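Local atomic coordinates of mandelate racemase/muconate lactonizing enzyme-like protein (Rubrobacter xylanophilus DSM 9941, PDB entry 3CYJ), a protein that is of unknown function but belongs to the enolase superfamily, joining an N-terminal capping domain to a TIM-barrel domain that carries a sodium ion. Residues E24-T28 and L29-S33; E150-G153 and G154-A157; A180-A184 and I185-V189; A204-W207 and A208-A212. One frame throughout, in Å; residues are numbered along the deposited sequence.

Contact 1: residues E24-T28 and L29-S33; sequences ESDGT and LQWDS
Trp31 lies across the strand that carries Glu24, Ser25 and Asp26, in the beta hairpin 8-26/29-31 of the N-terminal domain. Glu24 and Trp31 form an antiparallel hydrogen-bonded pair, with Trp31 N 2.9 Å from Glu24 O. From Trp31 CB, the first torsion sets CG between the backbone N and the carbonyl carbon (chi1 64°), swinging the indole over the partner strand. Trp31 CE3 comes to 3.6 Å from Glu24 O, and Trp31 CZ3 reaches Ser25 CA at 3.5 Å. Glu24 CB sits over the face of the five-membered ring, 4.1 Å from its centroid, a CH-pi contact. Trp31 NE1 lies 3.2 Å from Glu24 OE1 and is hydrogen-bonded to Asp321. At the far rim CZ3 and CH2 meet Asp26 OD2, the carboxylate plane inclined 54° to the ring. Asp26 OD1 closes an Asx turn by accepting from Thr28 N at 2.8 Å; a weak bond from Leu29 N joins it. Asp26 OD2 forms a salt bridge with Arg90 of a second subunit and is hydrogen-bonded to a glycerol. One carboxylate thus shapes the turn through one oxygen and ties it to the subunit interface through the other.

Contact 2: residues E150-G153 and G154-A157; sequences EQLG and GWAA
Gln151 and Trp155 lie one turn apart on helix 145-157, the helical arm of a beta-alpha-beta crossover between strands 132-137 and 162-166 of the TIM barrel. The backbone bonds are the regular i to i+4 set. Trp155 N donates to Gln151 O, and that carbonyl oxygen also rests 3.4 Å above the plane of the indole, toward its rim. Gly154 N meets Glu150 O from above the carbonyl plane, a more bent bond at 142°, whereas Ala157 N runs almost straight to Gly153 O.

The CH-pi contact comes next. Gln151 starts with CG anti to the backbone N (chi1 -176°) and continues extended, so it runs alongside Trp155 and points the same way. Its CG stands over the face of the six-membered ring, 3.7 Å from the centroid, on the same face as Gln151 O. Gln151 CD follows at 3.4 Å from Trp155 CH2, and the amide lies nearly flat against the indole, 19° between the planes. The amide is probably steadied from outside: Gln151 OE1 accepts from the backbone N of Gly139, and NE2 makes a weak bond to Tyr143.

Apolar packing completes the set on the side facing the barrel. Leu152 is buried between helix 174-185 and strand 162-166, and Trp155 leans on Ile160 and on Val163 of that strand. Both side chains therefore press on Val163, and they meet each other where Leu152 CD2 comes to 3.7 Å from Trp155 CZ3.

Contact 3: residues A180-A184 and I185-V189; sequences AAREA and IGESV
Gly186 ends helix 174-185 by leaving helical angles with a positive phi of 87°, while its N still donates to Arg182 O at 3.0 Å, and a type I beta turn from Gly186 to Val189 then leads toward strand 190-194. This is a helix-to-strand connection of the TIM barrel. Arg182 O is gripped twice by the backbone: Ile185 N also reaches it, from the same face of the carbonyl plane as Gly186 N but far above that plane.

Arg182 carries the side-chain contact. Its CG leaves anti to the backbone N, and bends at chi2 (55°) and chi3 (81°) curl the chain around the helix end to the turn. Arg182 NH1 donates to both ends of the turn: to Val189 O at 2.7 Å, almost in the guanidinium plane, and to Gly186 O at 3.0 Å, tilted from it. A further bond from NH2 to Ala215 O, at the end of helix 201-215, helps fix the group's rotation. Glu187 stands over one guanidinium face with OE1 4.1 Å from Arg182 NE; no N-H points at it, so the attraction is probably one of charge alone.

Ile185 comes in obliquely, its CD1 3.5 Å from Arg182 NH1, and it also faces Leu152, Val163 and Leu191 between the helix and the barrel strands. A water spans the outer side, donating to both Arg182 O and Glu187 OE2, each 3.2 Å away.

Contact 4: residues A204-W207 and A208-A212; sequences ALYW and AGAFA
Trp207 O accepts from Phe211 N at 2.9 Å, a fairly straight helical bond (165°), and the same oxygen is crowded by the phenyl ring, with Phe211 CD2 3.2 Å away. Ala210 N to Tyr206 O and Ala208 N to Ala204 O repeat the pattern along helix 201-215.

The side chains gather around Trp207. Its CG lies anti to the carbonyl carbon (chi1 -75°), and Phe211 takes the matching torsion one turn later, so both rings leave the same flank of the helix. Trp207 CE3 hangs 3.4 Å above the Phe211 ring, displaced toward its rim, and touches Phe211 CZ at 3.5 Å. The two planes are inclined by 31°, an oblique meeting of rings. Tyr206 CE2 projects over the centre of the Trp207 ring, 3.6 Å above its plane and across that plane from Phe211 CZ. Ala210 CB touches both Tyr206 and Trp207, 3.7 Å from Tyr206 CE2 and 3.7 Å from Trp207 CE3. One methyl thus meets two aromatics that rise from neighbouring positions.

Beyond the helix, the Trp207 ring stacks with Tyr199 and touches Pro175, while Phe211 reaches Val178 of helix 174-185 and Val167. Ala204 packs on Leu235 of helix 229-238, and Leu205 and Tyr206 face Gly241 and Gly242 of a third subunit. Helix 201-215, linking strands 190-194 and 219-221, is thus wedged between two barrel helices and a neighbouring chain.

Contact 1 stands apart in the N-terminal domain: a partly buried hairpin of polar and aromatic groups, with the side chain of Asp26 about 6 Å from the sodium ion. The other three belong to the helices around the barrel, contact 3 at a helix end and the loop after it. Contacts 2 and 3 are surface contacts that touch, Leu152 CD1 packing on Ala181 CB at 3.5 Å and Ala156 on Val189, so helices 145-157 and 174-185 share one apolar seam. Contact 3 depends on charged and backbone polar groups, contact 2 more on side chains lying against an aromatic. Contact 4 is buried and almost wholly aromatic and apolar; only it and contact 1 meet other subunits.

Contact 1: residues E24-T28 and L29-S33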
loop_
_atom_site.group_PDB
_atom_site.type_symbol
_atom_site.label_atom_id
_atom_site.label_comp_id
_atom_site.label_asym_id
_atom_site.label_seq_id
_atom_site.Cartn_x
_atom_site.Cartn_y
_atom_site.Cartn_z
ATOM N N GLU A 24 -21.747 30.003 -25.402
ATOM C CA GLU A 24 -21.488 29.377 -24.096
ATOM C C GLU A 24 -20.079 28.810 -23.982
ATOM O O GLU A 24 -19.485 28.360 -24.957
ATOM C CB GLU A 24 -22.541 28.291 -23.802
ATOM C CG GLU A 24 -23.975 28.851 -23.560
ATOM C CD GLU A 24 -24.992 27.749 -23.335
ATOM O OE1 GLU A 24 -24.584 26.580 -23.222
ATOM O OE2 GLU A 24 -26.206 28.004 -23.257
ATOM N N SER A 25 -19.535 28.817 -22.773
ATOM C CA SER A 25 -18.205 28.252 -22.603
ATOM C C SER A 25 -18.033 27.788 -21.160
ATOM O O SER A 25 -18.825 28.134 -20.271
ATOM C CB SER A 25 -17.146 29.270 -22.976
ATOM O OG SER A 25 -17.174 30.330 -22.028
ATOM N N ASP A 26 -16.990 27.008 -20.931
ATOM C CA ASP A 26 -16.677 26.581 -19.599
ATOM C C ASP A 26 -15.160 26.630 -19.566
ATOM O O ASP A 26 -14.530 27.180 -20.527
ATOM C CB ASP A 26 -17.276 25.196 -19.266
ATOM C CG ASP A 26 -16.802 24.077 -20.198
ATOM O OD1 ASP A 26 -15.629 24.103 -20.655
ATOM O OD2 ASP A 26 -17.596 23.136 -20.448
ATOM N N GLY A 27 -14.580 26.069 -18.509
ATOM C CA GLY A 27 -13.151 26.134 -18.347
ATOM C C GLY A 27 -12.374 25.571 -19.524
ATOM O O GLY A 27 -11.329 26.059 -19.825
ATOM N N THR A 28 -12.859 24.557 -20.214
ATOM C CA THR A 28 -12.048 23.980 -21.263
ATOM C C THR A 28 -12.735 23.890 -22.646
ATOM O O THR A 28 -12.204 23.218 -23.536
ATOM C CB THR A 28 -11.540 22.518 -20.853
ATOM O OG1 THR A 28 -12.647 21.746 -20.382
ATOM C CG2 THR A 28 -10.503 22.545 -19.760
ATOM N N LEU A 29 -13.887 24.533 -22.849
ATOM C CA LEU A 29 -14.580 24.394 -24.132
ATOM C C LEU A 29 -15.567 25.541 -24.436
ATOM O O LEU A 29 -16.076 26.180 -23.522
ATOM C CB LEU A 29 -15.256 23.033 -24.225
ATOM C CG LEU A 29 -15.725 22.514 -25.602
ATOM C CD1 LEU A 29 -14.609 21.968 -26.429
ATOM C CD2 LEU A 29 -16.741 21.420 -25.428
ATOM N N GLN A 30 -15.803 25.806 -25.726
ATOM C CA GLN A 30 -16.722 26.834 -26.213
ATOM C C GLN A 30 -17.659 26.143 -27.194
ATOM O O GLN A 30 -17.242 25.291 -27.995
ATOM C CB GLN A 30 -15.975 27.956 -26.956
ATOM C CG GLN A 30 -15.054 28.813 -26.105
ATOM C CD GLN A 30 -14.306 29.899 -26.954
ATOM O OE1 GLN A 30 -13.533 29.577 -27.844
ATOM N NE2 GLN A 30 -14.554 31.171 -26.662
ATOM N N TRP A 31 -18.932 26.508 -27.137
ATOM C CA TRP A 31 -19.882 25.931 -28.055
ATOM C C TRP A 31 -21.034 26.898 -28.238
ATOM O O TRP A 31 -21.218 27.783 -27.432
ATOM C CB TRP A 31 -20.369 24.519 -27.589
ATOM C CG TRP A 31 -21.144 24.524 -26.294
ATOM C CD1 TRP A 31 -22.510 24.405 -26.152
ATOM C CD2 TRP A 31 -20.612 24.653 -24.955
ATOM N NE1 TRP A 31 -22.846 24.442 -24.814
ATOM C CE2 TRP A 31 -21.713 24.606 -24.060
ATOM C CE3 TRP A 31 -19.313 24.774 -24.430
ATOM C CZ2 TRP A 31 -21.563 24.706 -22.650
ATOM C CZ3 TRP A 31 -19.155 24.875 -23.031
ATOM C CH2 TRP A 31 -20.291 24.839 -22.158
ATOM N N ASP A 32 -21.823 26.723 -29.295
ATOM C CA ASP A 32 -22.935 27.623 -29.556
ATOM C C ASP A 32 -24.118 26.845 -30.107
ATOM O O ASP A 32 -25.007 27.399 -30.754
ATOM C CB ASP A 32 -22.513 28.817 -30.469
ATOM C CG ASP A 32 -22.228 28.385 -31.945
ATOM O OD1 ASP A 32 -22.302 27.168 -32.274
ATOM O OD2 ASP A 32 -21.937 29.288 -32.792
ATOM N N SER A 33 -24.138 25.549 -29.822
ATOM C CA SER A 33 -25.271 24.684 -30.200
ATOM C C SER A 33 -25.205 23.303 -29.554
ATOM O O SER A 33 -24.186 22.917 -29.014
ATOM C CB SER A 33 -25.364 24.507 -31.727
ATOM O OG SER A 33 -24.332 23.690 -32.206
#

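Contact 2: residues E150-G153 and G154-A157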
loop_
_atom_site.group_PDB
_atom_site.type_symbol
_atom_site.label_atom_id
_atom_site.label_comp_id
_atom_site.label_asym_id
_atom_site.label_seq_id
_atom_site.Cartn_x
_atom_site.Cartn_y
_atom_site.Cartn_z
ATOM N N GLU A 150 -28.842 36.787 -13.259
ATOM C CA GLU A 150 -30.248 36.603 -13.596
ATOM C C GLU A 150 -30.581 35.134 -13.758
ATOM O O GLU A 150 -31.682 34.666 -13.391
ATOM C CB GLU A 150 -30.647 37.406 -14.850
ATOM C CG GLU A 150 -30.847 38.903 -14.542
ATOM C CD GLU A 150 -30.915 39.831 -15.789
ATOM O OE1 GLU A 150 -31.553 40.932 -15.674
ATOM O OE2 GLU A 150 -30.334 39.484 -16.858
ATOM N N GLN A 151 -29.648 34.385 -14.330
ATOM C CA GLN A 151 -29.909 32.979 -14.460
ATOM C C GLN A 151 -29.959 32.270 -13.094
ATOM O O GLN A 151 -30.912 31.543 -12.812
ATOM C CB GLN A 151 -28.870 32.291 -15.353
ATOM C CG GLN A 151 -29.218 30.845 -15.559
ATOM C CD GLN A 151 -28.274 30.239 -16.524
ATOM O OE1 GLN A 151 -27.091 30.034 -16.190
ATOM N NE2 GLN A 151 -28.747 30.002 -17.758
ATOM N N LEU A 152 -28.926 32.462 -12.276
ATOM C CA LEU A 152 -28.899 31.850 -10.956
ATOM C C LEU A 152 -30.045 32.354 -10.059
ATOM O O LEU A 152 -30.725 31.550 -9.421
ATOM C CB LEU A 152 -27.546 32.107 -10.264
ATOM C CG LEU A 152 -26.223 31.510 -10.855
ATOM C CD1 LEU A 152 -25.192 31.246 -9.760
ATOM C CD2 LEU A 152 -26.420 30.216 -11.607
ATOM N N GLY A 153 -30.260 33.676 -10.021
ATOM C CA GLY A 153 -31.293 34.284 -9.172
ATOM C C GLY A 153 -32.621 33.730 -9.608
ATOM O O GLY A 153 -33.468 33.367 -8.784
ATOM N N GLY A 154 -32.788 33.615 -10.930
ATOM C CA GLY A 154 -34.022 33.093 -11.512
ATOM C C GLY A 154 -34.322 31.723 -10.963
ATOM O O GLY A 154 -35.452 31.465 -10.481
ATOM N N TRP A 155 -33.313 30.838 -10.976
ATOM C CA TRP A 155 -33.534 29.502 -10.420
ATOM C C TRP A 155 -33.828 29.518 -8.910
ATOM O O TRP A 155 -34.614 28.720 -8.461
ATOM C CB TRP A 155 -32.360 28.587 -10.692
ATOM C CG TRP A 155 -32.218 28.145 -12.095
ATOM C CD1 TRP A 155 -33.208 27.775 -12.942
ATOM C CD2 TRP A 155 -30.983 27.970 -12.815
ATOM N NE1 TRP A 155 -32.681 27.394 -14.144
ATOM C CE2 TRP A 155 -31.315 27.505 -14.095
ATOM C CE3 TRP A 155 -29.626 28.165 -12.494
ATOM C CZ2 TRP A 155 -30.344 27.237 -15.070
ATOM C CZ3 TRP A 155 -28.657 27.904 -13.471
ATOM C CH2 TRP A 155 -29.016 27.442 -14.738
ATOM N N ALA A 156 -33.184 30.397 -8.143
ATOM C CA ALA A 156 -33.409 30.450 -6.682
ATOM C C ALA A 156 -34.819 30.917 -6.346
ATOM O O ALA A 156 -35.483 30.313 -5.505
ATOM C CB ALA A 156 -32.389 31.352 -5.970
ATOM N N ALA A 157 -35.250 31.970 -7.040
ATOM C CA ALA A 157 -36.596 32.538 -6.973
ATOM C C ALA A 157 -37.687 31.511 -7.303
ATOM O O ALA A 157 -38.800 31.595 -6.751
ATOM C CB ALA A 157 -36.698 33.759 -7.939
#

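Contact 3: residues A180-A184 and I185-V189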
loop_
_atom_site.group_PDB
_atom_site.type_symbol
_atom_site.label_atom_id
_atom_site.label_comp_id
_atom_site.label_asym_id
_atom_site.label_seq_id
_atom_site.Cartn_x
_atom_site.Cartn_y
_atom_site.Cartn_z
ATOM N N ALA A 180 -20.564 37.754 -7.078
ATOM C CA ALA A 180 -21.791 38.177 -7.777
ATOM C C ALA A 180 -22.896 37.142 -7.750
ATOM O O ALA A 180 -24.089 37.471 -7.603
ATOM C CB ALA A 180 -21.488 38.560 -9.255
ATOM N N ALA A 181 -22.511 35.884 -7.917
ATOM C CA ALA A 181 -23.476 34.781 -7.837
ATOM C C ALA A 181 -24.046 34.663 -6.411
ATOM O O ALA A 181 -25.228 34.410 -6.221
ATOM C CB ALA A 181 -22.809 33.424 -8.317
ATOM N N ARG A 182 -23.196 34.819 -5.413
ATOM C CA ARG A 182 -23.663 34.722 -4.038
ATOM C C ARG A 182 -24.689 35.831 -3.694
ATOM O O ARG A 182 -25.686 35.593 -2.971
ATOM C CB ARG A 182 -22.491 34.738 -3.049
ATOM C CG ARG A 182 -22.940 34.728 -1.553
ATOM C CD ARG A 182 -23.865 33.542 -1.265
ATOM N NE ARG A 182 -23.116 32.329 -1.066
ATOM C CZ ARG A 182 -23.665 31.120 -1.073
ATOM N NH1 ARG A 182 -24.969 31.007 -1.283
ATOM N NH2 ARG A 182 -22.919 30.037 -0.835
ATOM N N GLU A 183 -24.444 37.020 -4.250
ATOM C CA GLU A 183 -25.280 38.176 -3.998
ATOM C C GLU A 183 -26.660 37.919 -4.587
ATOM O O GLU A 183 -27.680 38.140 -3.943
ATOM C CB GLU A 183 -24.643 39.454 -4.566
ATOM C CG GLU A 183 -25.432 40.755 -4.244
ATOM C CD GLU A 183 -26.605 40.975 -5.210
ATOM O OE1 GLU A 183 -26.466 40.603 -6.405
ATOM O OE2 GLU A 183 -27.674 41.488 -4.768
ATOM N N ALA A 184 -26.664 37.429 -5.817
ATOM C CA ALA A 184 -27.892 37.049 -6.483
ATOM C C ALA A 184 -28.780 35.991 -5.747
ATOM O O ALA A 184 -29.990 36.002 -5.892
ATOM C CB ALA A 184 -27.583 36.623 -7.909
ATOM N N ILE A 185 -28.209 35.054 -5.006
ATOM C CA ILE A 185 -29.028 33.917 -4.535
ATOM C C ILE A 185 -29.302 33.965 -3.026
ATOM O O ILE A 185 -30.258 33.354 -2.533
ATOM C CB ILE A 185 -28.378 32.520 -4.935
ATOM C CG1 ILE A 185 -27.011 32.345 -4.228
ATOM C CG2 ILE A 185 -28.261 32.393 -6.488
ATOM C CD1 ILE A 185 -26.199 31.134 -4.588
ATOM N N GLY A 186 -28.456 34.680 -2.295
ATOM C CA GLY A 186 -28.586 34.736 -0.843
ATOM C C GLY A 186 -27.868 33.602 -0.144
ATOM O O GLY A 186 -27.419 32.638 -0.783
ATOM N N GLU A 187 -27.787 33.698 1.179
ATOM C CA GLU A 187 -27.057 32.737 2.001
ATOM C C GLU A 187 -27.718 31.378 2.208
ATOM O O GLU A 187 -27.160 30.509 2.927
ATOM C CB GLU A 187 -26.761 33.343 3.377
ATOM C CG GLU A 187 -25.909 34.632 3.315
ATOM C CD GLU A 187 -24.496 34.410 2.743
ATOM O OE1 GLU A 187 -23.982 33.255 2.795
ATOM O OE2 GLU A 187 -23.901 35.403 2.239
ATOM N N SER A 188 -28.888 31.160 1.619
ATOM C CA SER A 188 -29.560 29.882 1.882
ATOM C C SER A 188 -29.739 29.046 0.614
ATOM O O SER A 188 -30.429 28.024 0.605
ATOM C CB SER A 188 -30.904 30.114 2.591
ATOM O OG SER A 188 -31.715 30.951 1.791
ATOM N N VAL A 189 -29.133 29.505 -0.468
ATOM C CA VAL A 189 -29.033 28.695 -1.668
ATOM C C VAL A 189 -27.595 28.134 -1.757
ATOM O O VAL A 189 -26.609 28.856 -1.583
ATOM C CB VAL A 189 -29.396 29.538 -2.909
ATOM C CG1 VAL A 189 -29.082 28.798 -4.194
ATOM C CG2 VAL A 189 -30.865 29.985 -2.863
HETATM O O HOH W 1 -25.530 36.846 -0.046
#

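Contact 4: residues A204-W207 and A208-A212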
loop_
_atom_site.group_PDB
_atom_site.type_symbol
_atom_site.label_atom_id
_atom_site.label_comp_id
_atom_site.label_asym_id
_atom_site.label_seq_id
_atom_site.Cartn_x
_atom_site.Cartn_y
_atom_site.Cartn_z
ATOM N N ALA A 204 -5.998 23.906 -8.327
ATOM C CA ALA A 204 -7.295 23.475 -7.843
ATOM C C ALA A 204 -7.340 23.533 -6.294
ATOM O O ALA A 204 -8.302 23.983 -5.713
ATOM C CB ALA A 204 -7.608 22.057 -8.360
ATOM N N LEU A 205 -6.288 23.072 -5.627
ATOM C CA LEU A 205 -6.254 23.165 -4.162
ATOM C C LEU A 205 -6.381 24.620 -3.726
ATOM O O LEU A 205 -7.146 24.910 -2.830
ATOM C CB LEU A 205 -5.006 22.526 -3.552
ATOM C CG LEU A 205 -4.909 22.471 -1.994
ATOM C CD1 LEU A 205 -6.053 21.718 -1.331
ATOM C CD2 LEU A 205 -3.588 21.781 -1.590
ATOM N N TYR A 206 -5.687 25.545 -4.380
ATOM C CA TYR A 206 -5.831 26.977 -4.031
ATOM C C TYR A 206 -7.296 27.431 -4.156
ATOM O O TYR A 206 -7.848 28.067 -3.237
ATOM C CB TYR A 206 -4.901 27.875 -4.867
ATOM C CG TYR A 206 -5.251 29.322 -4.687
ATOM C CD1 TYR A 206 -4.745 30.040 -3.608
ATOM C CD2 TYR A 206 -6.140 29.971 -5.569
ATOM C CE1 TYR A 206 -5.113 31.358 -3.404
ATOM C CE2 TYR A 206 -6.504 31.262 -5.376
ATOM C CZ TYR A 206 -5.982 31.961 -4.296
ATOM O OH TYR A 206 -6.359 33.267 -4.081
ATOM N N TRP A 207 -7.931 27.089 -5.285
ATOM C CA TRP A 207 -9.273 27.589 -5.583
ATOM C C TRP A 207 -10.357 26.966 -4.738
ATOM O O TRP A 207 -11.312 27.635 -4.438
ATOM C CB TRP A 207 -9.638 27.491 -7.073
ATOM C CG TRP A 207 -8.933 28.548 -7.856
ATOM C CD1 TRP A 207 -7.892 28.366 -8.742
ATOM C CD2 TRP A 207 -9.149 29.967 -7.767
ATOM N NE1 TRP A 207 -7.469 29.576 -9.209
ATOM C CE2 TRP A 207 -8.222 30.582 -8.626
ATOM C CE3 TRP A 207 -10.055 30.769 -7.065
ATOM C CZ2 TRP A 207 -8.175 31.996 -8.813
ATOM C CZ3 TRP A 207 -10.020 32.143 -7.253
ATOM C CH2 TRP A 207 -9.070 32.745 -8.118
ATOM N N ALA A 208 -10.234 25.686 -4.392
ATOM C CA ALA A 208 -11.189 25.090 -3.489
ATOM C C ALA A 208 -11.286 25.969 -2.201
ATOM O O ALA A 208 -12.383 26.237 -1.727
ATOM C CB ALA A 208 -10.805 23.629 -3.129
ATOM N N GLY A 209 -10.135 26.378 -1.650
ATOM C CA GLY A 209 -10.093 27.173 -0.423
ATOM C C GLY A 209 -10.560 28.624 -0.628
ATOM O O GLY A 209 -11.398 29.127 0.146
ATOM N N ALA A 210 -10.044 29.261 -1.683
ATOM C CA ALA A 210 -10.436 30.596 -2.086
ATOM C C ALA A 210 -11.953 30.739 -2.322
ATOM O O ALA A 210 -12.587 31.658 -1.824
ATOM C CB ALA A 210 -9.653 31.017 -3.363
ATOM N N PHE A 211 -12.523 29.865 -3.139
ATOM C CA PHE A 211 -13.954 29.883 -3.373
ATOM C C PHE A 211 -14.758 29.623 -2.097
ATOM O O PHE A 211 -15.769 30.289 -1.896
ATOM C CB PHE A 211 -14.344 28.882 -4.437
ATOM C CG PHE A 211 -13.870 29.235 -5.837
ATOM C CD1 PHE A 211 -13.898 30.529 -6.293
ATOM C CD2 PHE A 211 -13.483 28.230 -6.716
ATOM C CE1 PHE A 211 -13.499 30.830 -7.610
ATOM C CE2 PHE A 211 -13.096 28.513 -8.012
ATOM C CZ PHE A 211 -13.105 29.816 -8.455
ATOM N N ALA A 212 -14.328 28.686 -1.237
ATOM C CA ALA A 212 -14.978 28.553 0.073
ATOM C C ALA A 212 -15.056 29.891 0.861
ATOM O O ALA A 212 -16.148 30.298 1.294
ATOM C CB ALA A 212 -14.339 27.432 0.911
#